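Local coordinates for protein purine nucleoside phosphorylase (Grouper iridovirus, PDB 3KHS) that probably catalyses the phosphorolysis of purine nucleosides in the nucleoside salvage pathway, as a trimeric member of the PNP/MTAP phosphorylase family, at residues T199-R207 with S239-E247. Numbering follows the deposited sequence.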
# COMPACT_ATOMS: atom_id res chain seq x y z
N THR B 199 -1.86 12.09 -9.32
CA THR B 199 -2.40 12.41 -10.63
C THR B 199 -3.81 12.94 -10.41
O THR B 199 -4.38 12.80 -9.32
CB THR B 199 -2.49 11.21 -11.54
OG1 THR B 199 -3.31 10.20 -10.93
CG2 THR B 199 -1.10 10.69 -11.85
N PRO B 200 -4.38 13.59 -11.45
CA PRO B 200 -5.75 14.11 -11.28
C PRO B 200 -6.71 12.96 -10.95
O PRO B 200 -7.61 13.11 -10.12
CB PRO B 200 -6.04 14.74 -12.64
CG PRO B 200 -4.70 15.22 -13.08
CD PRO B 200 -3.81 14.03 -12.72
N ALA B 201 -6.52 11.83 -11.60
CA ALA B 201 -7.38 10.69 -11.32
C ALA B 201 -7.23 10.20 -9.87
O ALA B 201 -8.19 9.70 -9.29
CB ALA B 201 -7.09 9.57 -12.29
N GLU B 202 -6.03 10.32 -9.30
CA GLU B 202 -5.82 9.90 -7.91
C GLU B 202 -6.45 10.92 -6.96
O GLU B 202 -7.06 10.57 -5.96
CB GLU B 202 -4.32 9.75 -7.62
CG GLU B 202 -3.74 8.53 -8.29
CD GLU B 202 -2.23 8.56 -8.42
OE1 GLU B 202 -1.62 9.61 -8.14
OE2 GLU B 202 -1.66 7.52 -8.83
N CYS B 203 -6.31 12.18 -7.31
CA CYS B 203 -6.85 13.28 -6.52
C CYS B 203 -8.36 13.10 -6.42
O CYS B 203 -8.96 13.30 -5.37
CB CYS B 203 -6.47 14.59 -7.20
SG CYS B 203 -7.35 16.09 -6.72
N LYS B 204 -8.97 12.68 -7.51
CA LYS B 204 -10.40 12.43 -7.50
C LYS B 204 -10.73 11.37 -6.49
O LYS B 204 -11.68 11.51 -5.74
CB LYS B 204 -10.88 11.97 -8.87
CG LYS B 204 -10.98 13.13 -9.84
CD LYS B 204 -11.26 12.68 -11.26
CE LYS B 204 -11.10 13.87 -12.19
NZ LYS B 204 -11.50 13.56 -13.59
N ILE B 205 -9.94 10.30 -6.45
CA ILE B 205 -10.20 9.24 -5.50
C ILE B 205 -10.08 9.77 -4.06
O ILE B 205 -10.89 9.45 -3.19
CB ILE B 205 -9.25 8.10 -5.72
CG1 ILE B 205 -9.58 7.43 -7.06
CG2 ILE B 205 -9.32 7.15 -4.55
CD1 ILE B 205 -8.37 6.63 -7.69
N LEU B 206 -9.09 10.63 -3.83
CA LEU B 206 -8.89 11.19 -2.50
C LEU B 206 -10.09 12.03 -2.07
O LEU B 206 -10.43 12.08 -0.88
CB LEU B 206 -7.63 12.03 -2.47
CG LEU B 206 -6.36 11.33 -2.01
CD1 LEU B 206 -6.22 9.94 -2.62
CD2 LEU B 206 -5.19 12.22 -2.32
N ARG B 207 -10.74 12.70 -3.03
CA ARG B 207 -11.90 13.52 -2.74
C ARG B 207 -13.05 12.60 -2.45
O ARG B 207 -13.82 12.82 -1.54
CB ARG B 207 -12.28 14.40 -3.91
CG ARG B 207 -11.44 15.61 -3.97
CD ARG B 207 -11.90 16.55 -5.03
NE ARG B 207 -11.14 17.76 -4.86
CZ ARG B 207 -11.06 18.73 -5.75
NH1 ARG B 207 -11.73 18.61 -6.89
NH2 ARG B 207 -10.30 19.78 -5.51
N SER B 239 -0.64 25.18 2.07
CA SER B 239 0.30 25.91 1.24
C SER B 239 -0.15 26.14 -0.21
O SER B 239 0.28 27.09 -0.85
CB SER B 239 1.67 25.22 1.27
OG SER B 239 1.55 23.83 1.02
N ASN B 240 -1.02 25.27 -0.72
CA ASN B 240 -1.52 25.38 -2.08
C ASN B 240 -2.88 24.69 -2.08
O ASN B 240 -3.19 23.95 -1.14
CB ASN B 240 -0.58 24.68 -3.08
CG ASN B 240 -0.65 23.15 -2.99
OD1 ASN B 240 0.06 22.51 -2.19
ND2 ASN B 240 -1.54 22.57 -3.80
N VAL B 241 -3.66 24.92 -3.12
CA VAL B 241 -4.99 24.35 -3.24
C VAL B 241 -5.17 23.77 -4.63
O VAL B 241 -4.68 24.31 -5.60
CB VAL B 241 -6.10 25.40 -3.00
CG1 VAL B 241 -7.45 24.78 -3.30
CG2 VAL B 241 -6.07 25.87 -1.56
N ILE B 242 -5.89 22.67 -4.69
CA ILE B 242 -6.13 21.97 -5.93
C ILE B 242 -7.45 22.44 -6.49
O ILE B 242 -8.42 22.54 -5.75
CB ILE B 242 -6.19 20.45 -5.67
CG1 ILE B 242 -4.80 19.93 -5.28
CG2 ILE B 242 -6.71 19.72 -6.90
CD1 ILE B 242 -4.36 20.23 -3.85
N ALA B 243 -7.49 22.75 -7.78
CA ALA B 243 -8.74 23.22 -8.38
C ALA B 243 -9.77 22.09 -8.45
O ALA B 243 -9.47 20.93 -8.19
CB ALA B 243 -8.48 23.77 -9.78
N SER B 244 -10.99 22.45 -8.82
CA SER B 244 -12.07 21.48 -8.91
C SER B 244 -11.79 20.34 -9.87
O SER B 244 -12.25 19.23 -9.64
CB SER B 244 -13.37 22.18 -9.29
OG SER B 244 -13.19 23.01 -10.43
N ASN B 245 -11.03 20.59 -10.93
CA ASN B 245 -10.71 19.54 -11.91
C ASN B 245 -9.62 18.59 -11.39
O ASN B 245 -9.21 17.65 -12.09
CB ASN B 245 -10.24 20.17 -13.22
CG ASN B 245 -9.03 21.03 -13.02
OD1 ASN B 245 -8.73 21.43 -11.90
ND2 ASN B 245 -8.33 21.34 -14.11
N CYS B 246 -9.17 18.85 -10.16
CA CYS B 246 -8.15 18.06 -9.48
C CYS B 246 -6.72 18.16 -10.05
O CYS B 246 -6.06 17.15 -10.27
CB CYS B 246 -8.60 16.60 -9.41
SG CYS B 246 -9.11 16.00 -7.76
N GLU B 247 -6.24 19.38 -10.26
CA GLU B 247 -4.88 19.59 -10.76
C GLU B 247 -4.16 20.64 -9.92
O GLU B 247 -4.80 21.51 -9.33
CB GLU B 247 -4.93 20.04 -12.22
CG GLU B 247 -5.84 19.21 -13.08
CD GLU B 247 -5.70 19.56 -14.54
OE1 GLU B 247 -5.53 20.77 -14.84
OE2 GLU B 247 -5.78 18.64 -15.39
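R207 lays one face of its guanidinium against SG of C246, which stands 3.6 Å above the plane and toward its rim. That sulfur belongs to the C203–C246 disulfide, which ties helix 200-208 to the type I beta turn A243–C246, just beyond the strand ending at V241, on the surface of the phosphorylase fold. SG of C203 and SG of C246 are 2.0 Å apart, and the chi3 of -81° gives the bridge a left-handed twist. C203 holds its SG anti to the backbone N (chi1 164°), directing it at the turn, where it also packs 3.7 Å from CG2 of I242.

The edge of the same guanidinium faces carbonyls of the turn. NH2 of R207 donates to O of A243 at 3.0 Å, approaching from above the carbonyl plane, with that oxygen somewhat out of the guanidinium plane; C246 N reaches it from the opposite face to close the turn. NH1 of R207 adds a bond to O of S244 (2.9 Å), weak because its N-H...O angle is only 128°.

At the helix start, E202 N donates to T199 OG1 and T199 N to E202 OE1, a capping box. OG1 of T199 donates to O of H132 of a neighbouring subunit, and OE2 of E202 accepts from N of N134 of the same subunit. Next to this cap, P200 CA makes a C-H...O contact with O of C246 at 3.2 Å, and CG of P200 lies 4.1 Å from CG of E247.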